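Local structure of protein osa (4O7K) at residues Thr126-Gly130 and His131-Cys135; Ser60-Ala63 and Gln64-Ile68. The protein suppresses the oncogenicity of Agrobacterium tumefaciens, acting as a plasmid-encoded fertility inhibition factor of the ParB/Srx superfamily. The protein carries 1 engineered substitution. All coordinates share one frame; numbering follows the deposited sequence.

Both contacts are surface turns made within one continuous run of chain, and they illustrate two ways of closing a reversal. Contact 1 is the end of the beta hairpin of strands 118-128 and 131-136, at the margin of the mixed sheet; contact 2 is the loop that leaves strand 55-58 of that sheet and enters strand 67-72 of the smaller antiparallel sheet. Their centres lie about 23 Å apart and their nearest atoms about 12 Å, so they do not touch. In 126-135 four backbone hydrogen bonds carry the pairing and a histidine ring lies over a carbonyl of the turn, whereas in 60-68 one backbone bond is supplemented by an aspartate carboxylate.

Contact 1: residues Thr126-Gly130 and His131-Cys135; sequences TMILG and HFAVC
Strands 126-128 and 131-135 form a tight antiparallel beta hairpin, closed by a type I' turn from I128 to H131, and their axes come within 4.6 Å. T126 and A133 are one hydrogen-bonded pair and I128 and H131 the other; between them lies the non-hydrogen-bonded pair M127-F132. The four backbone bonds are not equally straight: I128 N to H131 O measures 2.8 Å with a nearly linear N-H...O angle (171°), whereas T126 N to A133 O is bent to 143°. L129 and G130 fill the two central turn positions with the positive phi values this turn requires.

On the face that carries T126, I128, H131 and A133, the H131 ring swings back over the turn. With chi1 at 58°, CG sits between the backbone N and the carbonyl carbon, and I128 O comes to lie against one ring face, 3.0 Å from ND1 but not hydrogen-bonded to the ring; the I128 carbonyl carbon is behind it, 4.0 Å above the ring plane. Ring atom NE2 is hydrogen-bonded to A82 O, which would help fix the rotation of the imidazole. Farther along, A133 CB touches both I128 CG1 (4.1 Å) and T126 CG2, and L83 packs against all three residues. F132, on the other face, stacks on the ring of H170. At the end away from the turn, T126 CG2 meets C135 SG at 3.8 Å.

Contact 2: residues Ser60-Ala63 and Gln64-Ile68; sequences SNAA and QSDFI
A type I beta turn from A63 to D66 brings the chain out of the loop after strand 55-58 and into strand 67-72, and the aspartate at its last position braces it with its own side chain. Two hydrogen bonds join A63 and D66. The backbone one closes the turn, D66 N to A63 O at 3.0 Å. The second runs the other way: A63 N gives its hydrogen to D66 OD2 at 2.8 Å with an N-H...O angle of 153°. A63 is thus gripped through both its amide and its carbonyl by a single residue.

The carboxylate gets there because chi1 of D66 is -70°, which places CG beside the backbone N and opposite the carbonyl carbon, directing the carboxylate back toward the first residue of the turn, where OD2 meets A63 N. The amide nitrogen stands above the carboxylate plane, 51° out of it. Around this bond OD2 also lies against A62 CA and A62 CB, the latter 3.7 Å away, while V179 of helix 179-189 touches both A62 and D66.

R183 of the same helix hydrogen-bonds through NH1 to Q64 OE1 and through NH2 to A62 O, one residue on each side of A63. Beyond the turn, F67 pairs with S158 through backbone hydrogen bonding as the strand begins. Within the bend, the S65 hydroxyl oxygen OG rests 3.7 Å from A63 CB.

Contact 1: residues Thr126-Gly130 and His131-Cys135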
loop_
_atom_site.group_PDB
_atom_site.type_symbol
_atom_site.label_atom_id
_atom_site.label_comp_id
_atom_site.label_asym_id
_atom_site.label_seq_id
_atom_site.Cartn_x
_atom_site.Cartn_y
_atom_site.Cartn_z
ATOM N N THR A 126 -1.466 -14.028 -0.330
ATOM C CA THR A 126 -0.784 -15.306 -0.190
ATOM C C THR A 126 -1.182 -15.954 1.133
ATOM O O THR A 126 -1.941 -15.378 1.919
ATOM C CB THR A 126 0.772 -15.143 -0.294
ATOM O OG1 THR A 126 1.396 -16.428 -0.474
ATOM C CG2 THR A 126 1.354 -14.440 0.928
ATOM N N MET A 127 -0.675 -17.162 1.365
ATOM C CA MET A 127 -0.984 -17.932 2.563
ATOM C C MET A 127 0.323 -18.264 3.277
ATOM O O MET A 127 1.264 -18.760 2.660
ATOM C CB MET A 127 -1.757 -19.208 2.196
ATOM C CG MET A 127 -2.325 -20.009 3.369
ATOM S SD MET A 127 -1.092 -21.043 4.184
ATOM C CE MET A 127 -0.642 -22.129 2.843
ATOM N N ILE A 128 0.378 -17.966 4.570
ATOM C CA ILE A 128 1.563 -18.214 5.381
ATOM C C ILE A 128 1.117 -18.903 6.653
ATOM O O ILE A 128 0.276 -18.371 7.373
ATOM C CB ILE A 128 2.312 -16.912 5.745
ATOM C CG1 ILE A 128 2.919 -16.266 4.491
ATOM C CG2 ILE A 128 3.390 -17.191 6.789
ATOM C CD1 ILE A 128 4.046 -17.059 3.849
ATOM N N LEU A 129 1.655 -20.099 6.904
ATOM C CA LEU A 129 1.325 -20.871 8.105
ATOM C C LEU A 129 -0.172 -20.914 8.379
ATOM O O LEU A 129 -0.617 -20.696 9.505
ATOM C CB LEU A 129 2.058 -20.302 9.322
ATOM C CG LEU A 129 3.580 -20.436 9.234
ATOM C CD1 LEU A 129 4.238 -19.828 10.463
ATOM C CD2 LEU A 129 3.992 -21.898 9.055
ATOM N N GLY A 130 -0.949 -21.155 7.336
ATOM C CA GLY A 130 -2.383 -21.257 7.485
ATOM C C GLY A 130 -3.135 -19.949 7.659
ATOM O O GLY A 130 -4.310 -19.981 8.015
ATOM N N HIS A 131 -2.491 -18.804 7.422
ATOM C CA HIS A 131 -3.232 -17.536 7.468
ATOM C C HIS A 131 -2.987 -16.623 6.267
ATOM O O HIS A 131 -2.016 -16.769 5.523
ATOM C CB HIS A 131 -2.936 -16.761 8.768
ATOM C CG HIS A 131 -1.489 -16.440 8.991
ATOM N ND1 HIS A 131 -0.710 -17.115 9.904
ATOM C CD2 HIS A 131 -0.684 -15.494 8.441
ATOM C CE1 HIS A 131 0.514 -16.612 9.903
ATOM N NE2 HIS A 131 0.557 -15.633 9.019
ATOM N N PHE A 132 -3.902 -15.683 6.079
ATOM C CA PHE A 132 -3.810 -14.733 4.985
ATOM C C PHE A 132 -2.634 -13.779 5.188
ATOM O O PHE A 132 -2.363 -13.351 6.308
ATOM C CB PHE A 132 -5.110 -13.936 4.857
ATOM C CG PHE A 132 -5.097 -12.974 3.723
ATOM C CD1 PHE A 132 -5.454 -13.387 2.451
ATOM C CD2 PHE A 132 -4.682 -11.659 3.912
ATOM C CE1 PHE A 132 -5.418 -12.506 1.388
ATOM C CE2 PHE A 132 -4.642 -10.778 2.855
ATOM C CZ PHE A 132 -5.015 -11.202 1.588
ATOM N N ALA A 133 -1.947 -13.442 4.101
ATOM C CA ALA A 133 -0.912 -12.421 4.152
ATOM C C ALA A 133 -0.767 -11.736 2.801
ATOM O O ALA A 133 -1.337 -12.174 1.807
ATOM C CB ALA A 133 0.435 -13.033 4.589
ATOM N N VAL A 134 -0.011 -10.643 2.774
ATOM C CA VAL A 134 0.315 -10.014 1.502
ATOM C C VAL A 134 1.818 -10.051 1.273
ATOM O O VAL A 134 2.616 -9.909 2.201
ATOM C CB VAL A 134 -0.192 -8.554 1.412
ATOM C CG1 VAL A 134 -1.701 -8.512 1.529
ATOM C CG2 VAL A 134 0.440 -7.691 2.475
ATOM N N CYS A 135 2.198 -10.289 0.023
ATOM C CA CYS A 135 3.602 -10.305 -0.362
ATOM C C CYS A 135 3.757 -9.441 -1.615
ATOM O O CYS A 135 2.770 -8.906 -2.143
ATOM C CB CYS A 135 4.109 -11.747 -0.604
ATOM S SG CYS A 135 3.216 -12.631 -1.914
#

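Contact 2: residues Ser60-Ala63 and Gln64-Ile68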
loop_
_atom_site.group_PDB
_atom_site.type_symbol
_atom_site.label_atom_id
_atom_site.label_comp_id
_atom_site.label_asym_id
_atom_site.label_seq_id
_atom_site.Cartn_x
_atom_site.Cartn_y
_atom_site.Cartn_z
ATOM N N SER A 60 1.031 4.289 -14.263
ATOM C CA SER A 60 1.583 4.324 -15.612
ATOM C C SER A 60 2.327 3.041 -15.961
ATOM O O SER A 60 2.409 2.665 -17.128
ATOM C CB SER A 60 2.511 5.530 -15.779
ATOM O OG SER A 60 3.681 5.385 -15.002
ATOM N N ASN A 61 2.858 2.366 -14.949
ATOM C CA ASN A 61 3.640 1.164 -15.181
ATOM C C ASN A 61 2.775 -0.098 -15.181
ATOM O O ASN A 61 3.268 -1.194 -15.420
ATOM C CB ASN A 61 4.758 1.038 -14.137
ATOM C CG ASN A 61 5.841 2.127 -14.280
ATOM O OD1 ASN A 61 6.792 2.171 -13.496
ATOM N ND2 ASN A 61 5.694 3.003 -15.271
ATOM N N ALA A 62 1.479 0.059 -14.936
ATOM C CA ALA A 62 0.565 -1.082 -14.892
ATOM C C ALA A 62 0.185 -1.628 -16.275
ATOM O O ALA A 62 0.123 -0.885 -17.259
ATOM C CB ALA A 62 -0.701 -0.700 -14.131
ATOM N N ALA A 63 -0.083 -2.933 -16.336
ATOM C CA ALA A 63 -0.664 -3.543 -17.526
ATOM C C ALA A 63 -2.168 -3.292 -17.557
ATOM O O ALA A 63 -2.798 -3.103 -16.512
ATOM C CB ALA A 63 -0.371 -5.052 -17.563
ATOM N N GLN A 64 -2.745 -3.294 -18.755
ATOM C CA GLN A 64 -4.193 -3.178 -18.918
ATOM C C GLN A 64 -4.943 -4.271 -18.153
ATOM O O GLN A 64 -6.102 -4.090 -17.749
ATOM C CB GLN A 64 -4.559 -3.234 -20.404
ATOM C CG GLN A 64 -4.139 -1.998 -21.196
ATOM C CD GLN A 64 -5.036 -0.823 -20.916
ATOM O OE1 GLN A 64 -4.784 -0.039 -20.004
ATOM N NE2 GLN A 64 -6.101 -0.695 -21.697
ATOM N N SER A 65 -4.270 -5.406 -17.963
ATOM C CA SER A 65 -4.858 -6.569 -17.327
ATOM C C SER A 65 -4.754 -6.528 -15.801
ATOM O O SER A 65 -5.382 -7.335 -15.109
ATOM C CB SER A 65 -4.188 -7.840 -17.859
ATOM O OG SER A 65 -2.802 -7.840 -17.549
ATOM N N ASP A 66 -3.957 -5.602 -15.272
ATOM C CA ASP A 66 -3.805 -5.472 -13.824
ATOM C C ASP A 66 -5.076 -4.894 -13.210
ATOM O O ASP A 66 -5.922 -4.346 -13.912
ATOM C CB ASP A 66 -2.632 -4.566 -13.466
ATOM C CG ASP A 66 -1.293 -5.185 -13.770
ATOM O OD1 ASP A 66 -1.184 -6.431 -13.743
ATOM O OD2 ASP A 66 -0.346 -4.409 -14.022
ATOM N N PHE A 67 -5.193 -5.014 -11.896
ATOM C CA PHE A 67 -6.323 -4.454 -11.167
ATOM C C PHE A 67 -5.826 -3.529 -10.075
ATOM O O PHE A 67 -4.784 -3.776 -9.471
ATOM C CB PHE A 67 -7.179 -5.566 -10.556
ATOM C CG PHE A 67 -8.123 -6.200 -11.524
ATOM C CD1 PHE A 67 -7.658 -7.051 -12.512
ATOM C CD2 PHE A 67 -9.479 -5.940 -11.451
ATOM C CE1 PHE A 67 -8.531 -7.621 -13.409
ATOM C CE2 PHE A 67 -10.359 -6.512 -12.342
ATOM C CZ PHE A 67 -9.887 -7.346 -13.326
ATOM N N ILE A 68 -6.563 -2.454 -9.825
ATOM C CA ILE A 68 -6.228 -1.573 -8.721
ATOM C C ILE A 68 -7.077 -1.912 -7.504
ATOM O O ILE A 68 -8.287 -2.120 -7.605
ATOM C CB ILE A 68 -6.411 -0.099 -9.112
ATOM C CG1 ILE A 68 -5.276 0.319 -10.062
ATOM C CG2 ILE A 68 -6.415 0.779 -7.867
ATOM C CD1 ILE A 68 -5.641 1.466 -10.970
#